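Local coordinates for IroE protein (Escherichia coli, PDB 2GZS) that hydrolyses the siderophore enterobactin and its C-glucosylated forms, usually cutting the trilactone ring once to give linear trimers, at residues Q141-W146 with S162-S167. Numbering follows the deposited sequence.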
ATOM      1  N   GLN A 141      -0.165 -16.162  -0.473  1.00 22.77           N
ATOM      2  CA  GLN A 141       0.549 -15.822  -1.719  1.00 19.19           C
ATOM      3  C   GLN A 141      -0.051 -14.601  -2.378  1.00 16.94           C
ATOM      4  O   GLN A 141       0.510 -14.138  -3.371  1.00 23.86           O
ATOM      5  CB  GLN A 141       0.507 -17.066  -2.618  1.00 27.55           C
ATOM      6  CG  GLN A 141       1.174 -18.291  -1.974  1.00 29.27           C
ATOM      7  CD  GLN A 141       1.420 -19.334  -3.059  1.00 50.82           C
ATOM      8  OE1 GLN A 141       0.661 -20.291  -3.224  1.00 54.56           O
ATOM      9  NE2 GLN A 141       2.495 -19.080  -3.801  1.00 64.59           N
ATOM     10  N   ARG A 142      -1.178 -14.094  -1.915  1.00 16.87           N
ATOM     11  CA  ARG A 142      -1.952 -13.026  -2.492  1.00 14.97           C
ATOM     12  C   ARG A 142      -2.032 -11.887  -1.464  1.00 13.40           C
ATOM     13  O   ARG A 142      -3.053 -11.217  -1.415  1.00 14.55           O
ATOM     14  CB  ARG A 142      -3.372 -13.470  -2.862  1.00 18.23           C
ATOM     15  CG  ARG A 142      -3.398 -14.547  -3.971  1.00 28.23           C
ATOM     16  CD  ARG A 142      -3.461 -13.888  -5.330  1.00 63.85           C
ATOM     17  NE  ARG A 142      -4.762 -13.606  -5.879  1.00 89.30           N
ATOM     18  CZ  ARG A 142      -5.931 -14.205  -5.962  1.00 90.46           C
ATOM     19  NH1 ARG A 142      -6.163 -15.412  -5.452  1.00107.82           N
ATOM     20  NH2 ARG A 142      -6.946 -13.587  -6.585  1.00 39.94           N
ATOM     21  N   ARG A 143      -1.002 -11.723  -0.668  1.00 13.67           N
ATOM     22  CA  ARG A 143      -0.918 -10.583   0.268  1.00 12.12           C
ATOM     23  C   ARG A 143      -0.264  -9.391  -0.414  1.00 11.60           C
ATOM     24  O   ARG A 143       0.852  -9.530  -0.914  1.00 15.19           O
ATOM     25  CB  ARG A 143      -0.118 -11.008   1.498  1.00 16.34           C
ATOM     26  CG  ARG A 143      -0.139  -9.934   2.582  1.00 19.64           C
ATOM     27  CD  ARG A 143       0.653 -10.433   3.745  1.00 23.16           C
ATOM     28  NE  ARG A 143       0.058 -11.452   4.654  1.00 19.22           N
ATOM     29  CZ  ARG A 143       0.769 -12.518   5.040  1.00 22.22           C
ATOM     30  NH1 ARG A 143       2.035 -12.786   4.708  1.00 21.23           N
ATOM     31  NH2 ARG A 143       0.254 -13.423   5.854  1.00 20.67           N
ATOM     32  N   GLY A 144      -0.990  -8.273  -0.423  1.00 10.49           N
ATOM     33  CA  GLY A 144      -0.421  -7.080  -1.131  1.00  9.85           C
ATOM     34  C   GLY A 144      -0.416  -5.895  -0.186  1.00  9.91           C
ATOM     35  O   GLY A 144      -0.973  -5.824   0.878  1.00  8.43           O
ATOM     36  N   LEU A 145       0.386  -4.884  -0.651  1.00  9.71           N
ATOM     37  CA  LEU A 145       0.620  -3.623   0.073  1.00  9.93           C
ATOM     38  C   LEU A 145       0.427  -2.467  -0.914  1.00  6.77           C
ATOM     39  O   LEU A 145       1.015  -2.570  -2.004  1.00  9.10           O
ATOM     40  CB  LEU A 145       2.053  -3.656   0.644  1.00  8.86           C
ATOM     41  CG  LEU A 145       2.434  -2.301   1.371  1.00  8.83           C
ATOM     42  CD1 LEU A 145       1.657  -2.151   2.661  1.00 11.36           C
ATOM     43  CD2 LEU A 145       3.927  -2.374   1.648  1.00 11.45           C
ATOM     44  N   TRP A 146      -0.283  -1.434  -0.563  1.00  8.54           N
ATOM     45  CA  TRP A 146      -0.480  -0.248  -1.412  1.00  7.94           C
ATOM     46  C   TRP A 146      -0.241   1.000  -0.587  1.00  8.53           C
ATOM     47  O   TRP A 146      -0.613   1.127   0.567  1.00  8.67           O
ATOM     48  CB  TRP A 146      -1.982  -0.233  -1.923  1.00  8.58           C
ATOM     49  CG  TRP A 146      -2.313   1.064  -2.659  1.00  7.70           C
ATOM     50  CD1 TRP A 146      -2.160   1.299  -4.017  1.00  7.85           C
ATOM     51  CD2 TRP A 146      -2.833   2.277  -2.066  1.00  8.82           C
ATOM     52  NE1 TRP A 146      -2.561   2.599  -4.246  1.00  9.54           N
ATOM     53  CE2 TRP A 146      -2.977   3.229  -3.131  1.00  7.14           C
ATOM     54  CE3 TRP A 146      -3.182   2.642  -0.746  1.00  8.32           C
ATOM     55  CZ2 TRP A 146      -3.472   4.533  -2.880  1.00  8.37           C
ATOM     56  CZ3 TRP A 146      -3.681   3.957  -0.512  1.00  8.28           C
ATOM     57  CH2 TRP A 146      -3.805   4.842  -1.596  1.00  9.71           C
ATOM     58  N   SER A 162      11.222  -6.514   2.484  1.00 15.37           N
ATOM     59  CA  SER A 162      10.222  -7.363   3.167  1.00 17.28           C
ATOM     60  C   SER A 162      10.218  -8.758   2.559  1.00 15.68           C
ATOM     61  O   SER A 162      10.436  -8.881   1.358  1.00 18.19           O
ATOM     62  CB  SER A 162       8.819  -6.737   2.991  1.00 13.02           C
ATOM     63  OG  SER A 162       7.830  -7.579   3.635  1.00 15.39           O
ATOM     64  N   SER A 163       9.916  -9.774   3.362  1.00 15.77           N
ATOM     65  CA  SER A 163       9.520 -11.069   2.785  1.00 17.40           C
ATOM     66  C   SER A 163       8.054 -11.348   3.065  1.00 19.12           C
ATOM     67  O   SER A 163       7.533 -12.472   2.851  1.00 22.40           O
ATOM     68  CB  SER A 163      10.362 -12.232   3.335  1.00 18.03           C
ATOM     69  OG  SER A 163      10.296 -12.144   4.760  1.00 33.54           O
ATOM     70  N   TYR A 164       7.306 -10.391   3.563  1.00 14.08           N
ATOM     71  CA  TYR A 164       5.961 -10.665   4.065  1.00 14.82           C
ATOM     72  C   TYR A 164       4.899 -10.508   2.997  1.00 15.20           C
ATOM     73  O   TYR A 164       3.883 -11.183   2.955  1.00 17.57           O
ATOM     74  CB  TYR A 164       5.635  -9.706   5.237  1.00 16.92           C
ATOM     75  CG  TYR A 164       4.406 -10.094   6.023  1.00 20.35           C
ATOM     76  CD1 TYR A 164       4.470 -11.129   6.975  1.00 21.10           C
ATOM     77  CD2 TYR A 164       3.206  -9.434   5.817  1.00 17.07           C
ATOM     78  CE1 TYR A 164       3.334 -11.484   7.711  1.00 20.15           C
ATOM     79  CE2 TYR A 164       2.107  -9.807   6.571  1.00 17.39           C
ATOM     80  CZ  TYR A 164       2.151 -10.817   7.506  1.00 24.24           C
ATOM     81  OH  TYR A 164       0.939 -11.069   8.145  1.00 24.23           O
ATOM     82  N   PHE A 165       5.068  -9.508   2.111  1.00 12.33           N
ATOM     83  CA  PHE A 165       4.101  -9.277   1.074  1.00 15.78           C
ATOM     84  C   PHE A 165       4.514  -9.882  -0.255  1.00 12.70           C
ATOM     85  O   PHE A 165       5.703 -10.004  -0.539  1.00 12.95           O
ATOM     86  CB  PHE A 165       3.866  -7.747   0.848  1.00 12.52           C
ATOM     87  CG  PHE A 165       3.383  -7.057   2.089  1.00 10.87           C
ATOM     88  CD1 PHE A 165       2.028  -7.023   2.460  1.00 11.66           C
ATOM     89  CD2 PHE A 165       4.305  -6.441   2.921  1.00 14.98           C
ATOM     90  CE1 PHE A 165       1.697  -6.414   3.647  1.00 12.65           C
ATOM     91  CE2 PHE A 165       3.927  -5.857   4.103  1.00 13.62           C
ATOM     92  CZ  PHE A 165       2.589  -5.790   4.467  1.00 12.85           C
ATOM     93  N   ARG A 166       3.551 -10.238  -1.116  1.00 13.70           N
ATOM     94  CA  ARG A 166       3.871 -10.739  -2.433  1.00 12.17           C
ATOM     95  C   ARG A 166       3.616  -9.712  -3.529  1.00 12.01           C
ATOM     96  O   ARG A 166       4.233  -9.802  -4.599  1.00 15.49           O
ATOM     97  CB  ARG A 166       3.025 -12.008  -2.685  1.00 18.77           C
ATOM     98  CG  ARG A 166       3.533 -13.135  -1.762  1.00 22.72           C
ATOM     99  CD  ARG A 166       4.870 -13.669  -2.266  1.00 37.21           C
ATOM    100  NE  ARG A 166       4.703 -14.565  -3.406  1.00 58.62           N
ATOM    101  CZ  ARG A 166       4.757 -15.894  -3.365  1.00 59.81           C
ATOM    102  NH1 ARG A 166       4.973 -16.521  -2.220  1.00 51.58           N
ATOM    103  NH2 ARG A 166       4.588 -16.597  -4.470  1.00 84.27           N
ATOM    104  N   SER A 167       2.700  -8.786  -3.305  1.00 10.54           N
ATOM    105  CA  SER A 167       2.398  -7.788  -4.316  1.00 11.97           C
ATOM    106  C   SER A 167       2.560  -6.378  -3.721  1.00 10.48           C
ATOM    107  O   SER A 167       2.117  -6.113  -2.614  1.00 12.11           O
ATOM    108  CB  SER A 167       0.953  -7.952  -4.856  1.00 16.06           C
ATOM    109  OG  SER A 167       0.999  -9.125  -5.704  1.00 17.20           O
TER
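R143 NH1 donates to the backbone O of Y164 at 3.0 Å, nearly straight at 168°. The acceptor lies in the guanidinium plane, at its edge. The same guanidinium is stacked flat on the Y164 ring: R143 CZ is 3.7 Å from the ring centroid, and the planes are 11° apart. This is a cation-pi contact as well as a stack. R143 CG is anti to the backbone N (chi1 -173°), and a bend at chi3 lays the group over the ring. R143 NH2 also forms a salt bridge with E133. The backbones meet where 143-148 and 167-171 begin to pair as parallel strands. R143 O accepts two bonds, from R166 N at 2.8 Å and S167 N at 3.1 Å. L145 N then donates to S167 O at 2.9 Å. The F165 ring lies between Y164 CD2 over the centre of one face and L145 CB over the other, offset toward the rim. That L145 CB-H points at the ring as a CH-pi contact, 3.9 Å from the centroid. L145 also packs on helix 150-161, and F165 on helix 117-132. A leucine in place of R143 would probably leave the Y164 carbonyl and E133 without their mate and the Y164 ring without its cation. The contact closes a right-handed beta-alpha-beta crossover of the alpha/beta-hydrolase fold, and the buried R143 charge is met by a carboxylate, a carbonyl and a ring face, which probably stabilise it together.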